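Long-range contacts in dopamine N-acetyltransferase-like Protein (Tribolium castaneum, PDB 6V3T), which probably transfers acetyl and longer acyl groups from coenzyme A thioesters to the amine of serotonin and related arylalkylamines: residues T163-Q168 and K199-Y204; H20-E25 and L124-V129. One frame throughout, in Å; residues are numbered along the deposited sequence.

How the contacts relate
Both contacts line the acetyl-CoA cleft, from different elements and at different depths. Contact 2 is the core one: every residue that touches across it is buried. It sets the loop before helix 26-31 against central strand 120-129. Contact 1 lies nearer the surface and is partly buried. It sets the start of helix 165-174 against the loop leading into strand 204-211. Contact 1 mixes an aromatic pair, apolar packing and one weak hydrogen bond. Contact 2 has no hydrogen bond between its segments and rests on apolar packing around one phenyl ring. The two meet where Thr163 OG1 lies 2.5 Å from Glu25 OE2, a probable hydrogen bond.

Contact 1: residues T163-Q168 and K199-Y204; sequences TSLFTQ and KSPHDY. With ACO (acetyl coenzyme *a), chain G.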
loop_
_atom_site.group_PDB
_atom_site.type_symbol
_atom_site.label_atom_id
_atom_site.label_comp_id
_atom_site.label_asym_id
_atom_site.label_seq_id
_atom_site.Cartn_x
_atom_site.Cartn_y
_atom_site.Cartn_z
ATOM N N THR A 163 -4.840 -2.274 4.692
ATOM C CA THR A 163 -4.515 -2.403 6.132
ATOM C C THR A 163 -5.347 -1.402 6.933
ATOM O O THR A 163 -5.739 -1.723 8.062
ATOM C CB THR A 163 -3.038 -2.124 6.360
ATOM O OG1 THR A 163 -2.901 -0.764 5.963
ATOM C CG2 THR A 163 -2.130 -3.024 5.558
ATOM N N SER A 164 -5.560 -0.217 6.365
ATOM C CA SER A 164 -6.437 0.839 6.923
ATOM C C SER A 164 -7.875 0.518 6.529
ATOM O O SER A 164 -8.089 0.150 5.374
ATOM C CB SER A 164 -6.030 2.197 6.433
ATOM O OG SER A 164 -6.783 3.217 7.066
ATOM N N LEU A 165 -8.814 0.637 7.455
ATOM C CA LEU A 165 -10.248 0.377 7.172
ATOM C C LEU A 165 -10.838 1.558 6.377
ATOM O O LEU A 165 -11.799 1.346 5.599
ATOM C CB LEU A 165 -10.957 0.121 8.503
ATOM C CG LEU A 165 -12.299 0.810 8.698
ATOM C CD1 LEU A 165 -13.405 -0.004 8.062
ATOM C CD2 LEU A 165 -12.577 1.011 10.177
ATOM N N PHE A 166 -10.247 2.739 6.478
ATOM C CA PHE A 166 -10.592 3.868 5.576
ATOM C C PHE A 166 -10.307 3.434 4.146
ATOM O O PHE A 166 -11.130 3.675 3.275
ATOM C CB PHE A 166 -9.800 5.123 5.924
ATOM C CG PHE A 166 -9.835 5.466 7.389
ATOM C CD1 PHE A 166 -10.851 4.996 8.204
ATOM C CD2 PHE A 166 -8.857 6.267 7.954
ATOM C CE1 PHE A 166 -10.862 5.295 9.554
ATOM C CE2 PHE A 166 -8.880 6.578 9.303
ATOM C CZ PHE A 166 -9.885 6.092 10.098
ATOM N N THR A 167 -9.170 2.777 3.943
ATOM C CA THR A 167 -8.756 2.241 2.627
ATOM C C THR A 167 -9.710 1.129 2.208
ATOM O O THR A 167 -9.886 0.941 0.997
ATOM C CB THR A 167 -7.331 1.689 2.651
ATOM O OG1 THR A 167 -6.459 2.810 2.759
ATOM C CG2 THR A 167 -6.985 0.886 1.417
ATOM N N GLN A 168 -10.231 0.377 3.171
ATOM C CA GLN A 168 -11.226 -0.680 2.889
ATOM C C GLN A 168 -12.490 0.004 2.367
ATOM O O GLN A 168 -13.065 -0.478 1.371
ATOM C CB GLN A 168 -11.512 -1.529 4.129
ATOM C CG GLN A 168 -10.338 -2.387 4.567
ATOM C CD GLN A 168 -10.505 -2.931 5.967
ATOM O OE1 GLN A 168 -11.554 -3.465 6.332
ATOM N NE2 GLN A 168 -9.453 -2.813 6.762
ATOM N N LYS A 199 -4.488 -0.366 17.184
ATOM C CA LYS A 199 -5.524 0.469 17.846
ATOM C C LYS A 199 -6.742 0.528 16.923
ATOM O O LYS A 199 -6.554 0.711 15.705
ATOM C CB LYS A 199 -4.967 1.851 18.212
ATOM C CG LYS A 199 -4.171 1.886 19.514
ATOM C CD LYS A 199 -3.353 3.150 19.703
ATOM C CE LYS A 199 -2.112 2.939 20.547
ATOM N NZ LYS A 199 -1.186 4.091 20.435
ATOM N N SER A 200 -7.936 0.317 17.482
ATOM C CA SER A 200 -9.232 0.381 16.757
ATOM C C SER A 200 -9.313 1.717 16.025
ATOM O O SER A 200 -8.726 2.701 16.477
ATOM C CB SER A 200 -10.408 0.173 17.687
ATOM O OG SER A 200 -11.008 -1.105 17.478
ATOM N N PRO A 201 -10.042 1.810 14.883
ATOM C CA PRO A 201 -10.957 0.763 14.416
ATOM C C PRO A 201 -10.383 -0.259 13.423
ATOM O O PRO A 201 -11.166 -0.946 12.785
ATOM C CB PRO A 201 -12.044 1.595 13.711
ATOM C CG PRO A 201 -11.319 2.819 13.175
ATOM C CD PRO A 201 -10.047 2.971 13.987
ATOM N N HIS A 202 -9.052 -0.355 13.329
ATOM C CA HIS A 202 -8.329 -1.200 12.340
ATOM C C HIS A 202 -8.079 -2.591 12.923
ATOM O O HIS A 202 -6.917 -2.898 13.239
ATOM C CB HIS A 202 -7.053 -0.484 11.926
ATOM C CG HIS A 202 -7.325 0.888 11.419
ATOM N ND1 HIS A 202 -6.355 1.817 11.256
ATOM C CD2 HIS A 202 -8.466 1.499 11.052
ATOM C CE1 HIS A 202 -6.871 2.942 10.790
ATOM N NE2 HIS A 202 -8.166 2.780 10.663
ATOM N N ASP A 203 -9.139 -3.388 13.057
ATOM C CA ASP A 203 -9.125 -4.686 13.784
ATOM C C ASP A 203 -8.740 -5.822 12.830
ATOM O O ASP A 203 -8.587 -6.961 13.327
ATOM C CB ASP A 203 -10.483 -5.006 14.424
ATOM C CG ASP A 203 -11.028 -3.946 15.369
ATOM O OD1 ASP A 203 -10.211 -3.185 15.939
ATOM O OD2 ASP A 203 -12.276 -3.891 15.527
ATOM N N TYR A 204 -8.622 -5.550 11.520
ATOM C CA TYR A 204 -8.313 -6.587 10.497
ATOM C C TYR A 204 -7.807 -5.973 9.186
ATOM O O TYR A 204 -8.091 -4.797 8.887
ATOM C CB TYR A 204 -9.539 -7.468 10.265
ATOM C CG TYR A 204 -10.817 -6.712 10.016
ATOM C CD1 TYR A 204 -11.495 -6.063 11.018
ATOM C CD2 TYR A 204 -11.365 -6.644 8.764
ATOM C CE1 TYR A 204 -12.662 -5.359 10.786
ATOM C CE2 TYR A 204 -12.548 -5.967 8.514
ATOM C CZ TYR A 204 -13.202 -5.313 9.526
ATOM O OH TYR A 204 -14.355 -4.636 9.270
HETATM N N1A ACO G . -12.852 8.072 10.543
HETATM C C2A ACO G . -13.778 7.325 9.928
HETATM N N3A ACO G . -13.837 7.190 8.592
HETATM C C4A ACO G . -12.952 7.809 7.796
HETATM C C5A ACO G . -11.929 8.638 8.402
HETATM C C6A ACO G . -11.927 8.742 9.855
HETATM N N6A ACO G . -11.007 9.493 10.468
HETATM N N7A ACO G . -11.191 9.134 7.412
HETATM C C8A ACO G . -11.704 8.668 6.255
HETATM N N9A ACO G . -12.761 7.894 6.499
HETATM C C1B ACO G . -13.519 7.207 5.463
HETATM C C2B ACO G . -14.556 8.065 4.796
HETATM O O2B ACO G . -15.815 7.933 5.423
HETATM C C3B ACO G . -14.555 7.472 3.410
HETATM O O3B ACO G . -15.337 6.301 3.406
HETATM P P3B ACO G . -16.795 6.373 2.764
HETATM O O7A ACO G . -17.594 5.345 3.538
HETATM O O8A ACO G . -17.155 7.812 3.092
HETATM O O9A ACO G . -16.482 6.003 1.316
HETATM C C4B ACO G . -13.144 7.019 3.165
HETATM O O4B ACO G . -12.575 6.902 4.443
HETATM C C5B ACO G . -12.353 7.993 2.352
HETATM O O5B ACO G . -11.863 9.058 3.137
HETATM P P1A ACO G . -10.796 9.985 2.416
HETATM O O1A ACO G . -11.063 9.950 0.931
HETATM O O2A ACO G . -10.629 11.308 3.087
HETATM O O3A ACO G . -9.470 9.172 2.792
HETATM P P2A ACO G . -8.237 9.974 3.430
HETATM O O4A ACO G . -7.975 11.161 2.519
HETATM O O5A ACO G . -8.550 10.264 4.876
HETATM O O6A ACO G . -7.142 8.739 3.420
HETATM C CBP ACO G . -5.443 7.466 4.801
HETATM C CCP ACO G . -5.873 8.775 4.121
HETATM C CDP ACO G . -6.040 6.300 4.029
HETATM C CEP ACO G . -5.977 7.542 6.217
HETATM C CAP ACO G . -3.883 7.296 4.906
HETATM O OAP ACO G . -3.387 8.196 5.905
HETATM C C9P ACO G . -3.294 5.878 5.246
HETATM O O9P ACO G . -3.006 5.575 6.406
HETATM N N8P ACO G . -3.084 4.986 4.226
HETATM C C7P ACO G . -2.607 3.610 4.392
HETATM C C6P ACO G . -3.442 2.531 3.670
HETATM C C5P ACO G . -2.638 1.495 2.904
HETATM O O5P ACO G . -2.750 1.372 1.704
HETATM N N4P ACO G . -1.835 0.701 3.611
HETATM C C3P ACO G . -1.122 -0.466 3.049
HETATM C C2P ACO G . 0.418 -0.476 3.146
HETATM S S1P ACO G . 1.060 -1.595 4.373
HETATM C C ACO G . 2.551 -0.922 4.817
HETATM O O ACO G . 3.260 -0.368 3.990
HETATM C CH3 ACO G . 3.049 -1.001 6.231
#
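His202 turns the edge of its ring toward one face of Phe166. The two ring planes stand 81° apart, and their centroids are 5.0 Å apart. This is an edge-to-face (T-shaped) aromatic pair. His202 NE2 lies off the ring centre, closest to Phe166 CZ at 3.8 Å.

The opposite face of Phe166 belongs to acetyl-CoA. Phe166 CG is turned anti to the carbonyl carbon (chi1 -49°), which sends the ring out from the helix start to the adenine. From the backbone outward, Phe166 CB meets the ribose oxygen O4B, and CG lies near C8A and N9A. Phe166 CD1 is 3.5 Å from adenine C4A. On the other branch, CD2 meets the pantetheine methyl CEP at the ring edge. CE1 reaches N1A and C2A, while CE2 lies near C5A and C6A. At the tip, Phe166 CZ is 3.4 Å from adenine C6A.

The fold is that of the GNAT acetyltransferases. Residues 163-168 lead from strand 157-162 into helix 165-174, on the cofactor side. Residues 199-204 end the loop that leads to strand 204-211, and His202 is the centre of an inverse gamma turn there.

One face of the His202 ring is covered by Leu165 N and Ser164 CA. Next to it, Leu165 CD2 packs 3.6 Å from Pro201 CB, the two side chains crossing at about a right angle. A cis peptide bond precedes this proline.

Farther along the helix, Gln168 reaches the backbone of Tyr204. Gln168 NE2 gives a weak, bent hydrogen bond to Tyr204 O (3.2 Å, 131° at the hydrogen). Gln168 OE1 comes within 3.5 Å of Tyr204 CE2, with the amide and ring planes well tilted from each other.

Contact 2: residues H20-E25 and L124-V129; sequences HNFPDE and LRILSV. With ACO (acetyl coenzyme *a), chain G.
The Phe22 ring is covered on both faces. Ile126 CG2 lies over the centre of one face in a CH-pi contact, 4.2 Å from the ring centroid. Glu25 CB lies toward the rim of the other face. At the edge, near the ring plane, is the acetyl oxygen O of acetyl-CoA, 3.7 Å from Phe22 CE2.

Strand 120-129 is the central strand of the GNAT fold that borders the acetyl-CoA cleft. A classic beta bulge places Arg125 and Ile126 opposite Leu72 of strand 67-77. Just past the bulge, Leu127 O receives a weak hydrogen bond from the pantetheine amide N8P (2.7 Å).

Phe22 CG is anti to its backbone N (chi1 -169°), which carries the ring in between Ile126 and Glu25, with its rim toward the cofactor. Phe22 CE2 also packs on Ile126 CD1 at 3.9 Å.

Three residues on, Glu25 holds the N-cap position of helix 26-31, its OE1 accepting the backbone N-H of Asn28. The chain bends at chi2 (-91°) and turns the carboxylate to the thioester end of the cofactor. OE2 lies near S1P and is also hydrogen-bonded to Thr163 OG1, while OE1 faces the acetyl methyl. With an alanine here, the Asn28 N-H would probably lose its cap and the Thr163 hydroxyl its carboxylate mate.

At the other end, two polar side chains look elsewhere for partners: Asn21 OD1 bonds Ser131 OG, and Ser128 OG bonds His17 NE2. What touches between them is Asn21 CB, 3.8 Å from Ser128 OG.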
loop_
_atom_site.group_PDB
_atom_site.type_symbol
_atom_site.label_atom_id
_atom_site.label_comp_id
_atom_site.label_asym_id
_atom_site.label_seq_id
_atom_site.Cartn_x
_atom_site.Cartn_y
_atom_site.Cartn_z
ATOM N N HIS A 20 6.889 12.346 6.530
ATOM C CA HIS A 20 6.143 13.281 7.420
ATOM C C HIS A 20 4.688 12.826 7.648
ATOM O O HIS A 20 3.999 13.499 8.443
ATOM C CB HIS A 20 6.208 14.724 6.874
ATOM C CG HIS A 20 7.407 15.508 7.306
ATOM N ND1 HIS A 20 8.216 15.131 8.369
ATOM C CD2 HIS A 20 7.919 16.671 6.846
ATOM C CE1 HIS A 20 9.179 16.016 8.523
ATOM N NE2 HIS A 20 9.009 16.978 7.617
ATOM N N ASN A 21 4.227 11.735 7.017
ATOM C CA ASN A 21 2.776 11.371 6.977
ATOM C C ASN A 21 2.545 9.866 7.128
ATOM O O ASN A 21 1.719 9.464 7.951
ATOM C CB ASN A 21 2.128 11.819 5.671
ATOM C CG ASN A 21 2.001 13.319 5.611
ATOM O OD1 ASN A 21 1.667 13.940 6.612
ATOM N ND2 ASN A 21 2.282 13.908 4.462
ATOM N N PHE A 22 3.222 9.062 6.319
ATOM C CA PHE A 22 2.869 7.643 6.115
ATOM C C PHE A 22 3.156 6.799 7.360
ATOM O O PHE A 22 2.499 5.783 7.460
ATOM C CB PHE A 22 3.516 7.049 4.859
ATOM C CG PHE A 22 2.942 5.695 4.518
ATOM C CD1 PHE A 22 1.594 5.541 4.280
ATOM C CD2 PHE A 22 3.724 4.560 4.495
ATOM C CE1 PHE A 22 1.060 4.306 3.957
ATOM C CE2 PHE A 22 3.180 3.320 4.192
ATOM C CZ PHE A 22 1.845 3.191 3.937
ATOM N N PRO A 23 4.102 7.141 8.297
ATOM C CA PRO A 23 4.334 6.400 9.556
ATOM C C PRO A 23 3.156 6.028 10.482
ATOM O O PRO A 23 3.254 5.025 11.192
ATOM C CB PRO A 23 5.241 7.362 10.357
ATOM C CG PRO A 23 6.060 8.060 9.299
ATOM C CD PRO A 23 5.101 8.216 8.135
ATOM N N ASP A 24 2.066 6.802 10.466
ATOM C CA ASP A 24 0.851 6.516 11.287
ATOM C C ASP A 24 -0.063 5.534 10.542
ATOM O O ASP A 24 -1.248 5.440 10.891
ATOM C CB ASP A 24 0.113 7.791 11.730
ATOM C CG ASP A 24 0.137 8.939 10.737
ATOM O OD1 ASP A 24 0.438 8.678 9.553
ATOM O OD2 ASP A 24 -0.139 10.093 11.159
ATOM N N GLU A 25 0.482 4.780 9.594
ATOM C CA GLU A 25 -0.232 3.665 8.940
ATOM C C GLU A 25 -0.515 2.625 10.018
ATOM O O GLU A 25 0.344 2.343 10.833
ATOM C CB GLU A 25 0.614 3.155 7.778
ATOM C CG GLU A 25 -0.093 2.151 6.899
ATOM C CD GLU A 25 0.104 0.710 7.319
ATOM O OE1 GLU A 25 1.059 0.454 8.065
ATOM O OE2 GLU A 25 -0.700 -0.141 6.907
ATOM N N LEU A 124 -2.273 -1.105 -6.106
ATOM C CA LEU A 124 -2.244 0.124 -5.273
ATOM C C LEU A 124 -1.551 -0.267 -3.977
ATOM O O LEU A 124 -2.202 -0.912 -3.144
ATOM C CB LEU A 124 -3.652 0.664 -5.013
ATOM C CG LEU A 124 -3.743 2.187 -4.897
ATOM C CD1 LEU A 124 -5.134 2.628 -4.572
ATOM C CD2 LEU A 124 -2.823 2.752 -3.855
ATOM N N ARG A 125 -0.264 0.052 -3.865
ATOM C CA ARG A 125 0.612 -0.468 -2.793
ATOM C C ARG A 125 0.633 0.502 -1.626
ATOM O O ARG A 125 0.569 0.029 -0.471
ATOM C CB ARG A 125 2.030 -0.677 -3.311
ATOM C CG ARG A 125 2.099 -1.684 -4.442
ATOM C CD ARG A 125 3.521 -1.967 -4.858
ATOM N NE ARG A 125 3.577 -3.191 -5.632
ATOM C CZ ARG A 125 4.562 -3.523 -6.449
ATOM N NH1 ARG A 125 5.600 -2.716 -6.627
ATOM N NH2 ARG A 125 4.495 -4.673 -7.090
ATOM N N ILE A 126 0.759 1.796 -1.917
ATOM C CA ILE A 126 0.896 2.838 -0.861
ATOM C C ILE A 126 -0.052 3.999 -1.156
ATOM O O ILE A 126 0.029 4.588 -2.239
ATOM C CB ILE A 126 2.358 3.284 -0.720
ATOM C CG1 ILE A 126 3.194 2.167 -0.084
ATOM C CG2 ILE A 126 2.435 4.587 0.066
ATOM C CD1 ILE A 126 4.449 2.636 0.603
ATOM N N LEU A 127 -0.899 4.326 -0.185
ATOM C CA LEU A 127 -1.916 5.400 -0.283
ATOM C C LEU A 127 -1.679 6.405 0.847
ATOM O O LEU A 127 -1.980 6.061 2.009
ATOM C CB LEU A 127 -3.294 4.744 -0.181
ATOM C CG LEU A 127 -4.470 5.595 -0.642
ATOM C CD1 LEU A 127 -4.112 6.384 -1.893
ATOM C CD2 LEU A 127 -5.695 4.728 -0.881
ATOM N N SER A 128 -1.129 7.579 0.522
ATOM C CA SER A 128 -0.822 8.663 1.495
ATOM C C SER A 128 -1.591 9.945 1.157
ATOM O O SER A 128 -1.495 10.424 0.005
ATOM C CB SER A 128 0.648 8.947 1.572
ATOM O OG SER A 128 0.902 9.971 2.526
ATOM N N VAL A 129 -2.302 10.474 2.154
ATOM C CA VAL A 129 -2.916 11.830 2.150
ATOM C C VAL A 129 -2.334 12.564 3.348
ATOM O O VAL A 129 -2.437 12.002 4.431
ATOM C CB VAL A 129 -4.444 11.737 2.262
ATOM C CG1 VAL A 129 -5.103 13.104 2.253
ATOM C CG2 VAL A 129 -5.010 10.850 1.178
HETATM N N1A ACO G . -12.852 8.072 10.543
HETATM C C2A ACO G . -13.778 7.325 9.928
HETATM N N3A ACO G . -13.837 7.190 8.592
HETATM C C4A ACO G . -12.952 7.809 7.796
HETATM C C5A ACO G . -11.929 8.638 8.402
HETATM C C6A ACO G . -11.927 8.742 9.855
HETATM N N6A ACO G . -11.007 9.493 10.468
HETATM N N7A ACO G . -11.191 9.134 7.412
HETATM C C8A ACO G . -11.704 8.668 6.255
HETATM N N9A ACO G . -12.761 7.894 6.499
HETATM C C1B ACO G . -13.519 7.207 5.463
HETATM C C2B ACO G . -14.556 8.065 4.796
HETATM O O2B ACO G . -15.815 7.933 5.423
HETATM C C3B ACO G . -14.555 7.472 3.410
HETATM O O3B ACO G . -15.337 6.301 3.406
HETATM P P3B ACO G . -16.795 6.373 2.764
HETATM O O7A ACO G . -17.594 5.345 3.538
HETATM O O8A ACO G . -17.155 7.812 3.092
HETATM O O9A ACO G . -16.482 6.003 1.316
HETATM C C4B ACO G . -13.144 7.019 3.165
HETATM O O4B ACO G . -12.575 6.902 4.443
HETATM C C5B ACO G . -12.353 7.993 2.352
HETATM O O5B ACO G . -11.863 9.058 3.137
HETATM P P1A ACO G . -10.796 9.985 2.416
HETATM O O1A ACO G . -11.063 9.950 0.931
HETATM O O2A ACO G . -10.629 11.308 3.087
HETATM O O3A ACO G . -9.470 9.172 2.792
HETATM P P2A ACO G . -8.237 9.974 3.430
HETATM O O4A ACO G . -7.975 11.161 2.519
HETATM O O5A ACO G . -8.550 10.264 4.876
HETATM O O6A ACO G . -7.142 8.739 3.420
HETATM C CBP ACO G . -5.443 7.466 4.801
HETATM C CCP ACO G . -5.873 8.775 4.121
HETATM C CDP ACO G . -6.040 6.300 4.029
HETATM C CEP ACO G . -5.977 7.542 6.217
HETATM C CAP ACO G . -3.883 7.296 4.906
HETATM O OAP ACO G . -3.387 8.196 5.905
HETATM C C9P ACO G . -3.294 5.878 5.246
HETATM O O9P ACO G . -3.006 5.575 6.406
HETATM N N8P ACO G . -3.084 4.986 4.226
HETATM C C7P ACO G . -2.607 3.610 4.392
HETATM C C6P ACO G . -3.442 2.531 3.670
HETATM C C5P ACO G . -2.638 1.495 2.904
HETATM O O5P ACO G . -2.750 1.372 1.704
HETATM N N4P ACO G . -1.835 0.701 3.611
HETATM C C3P ACO G . -1.122 -0.466 3.049
HETATM C C2P ACO G . 0.418 -0.476 3.146
HETATM S S1P ACO G . 1.060 -1.595 4.373
HETATM C C ACO G . 2.551 -0.922 4.817
HETATM O O ACO G . 3.260 -0.368 3.990
HETATM C CH3 ACO G . 3.049 -1.001 6.231
#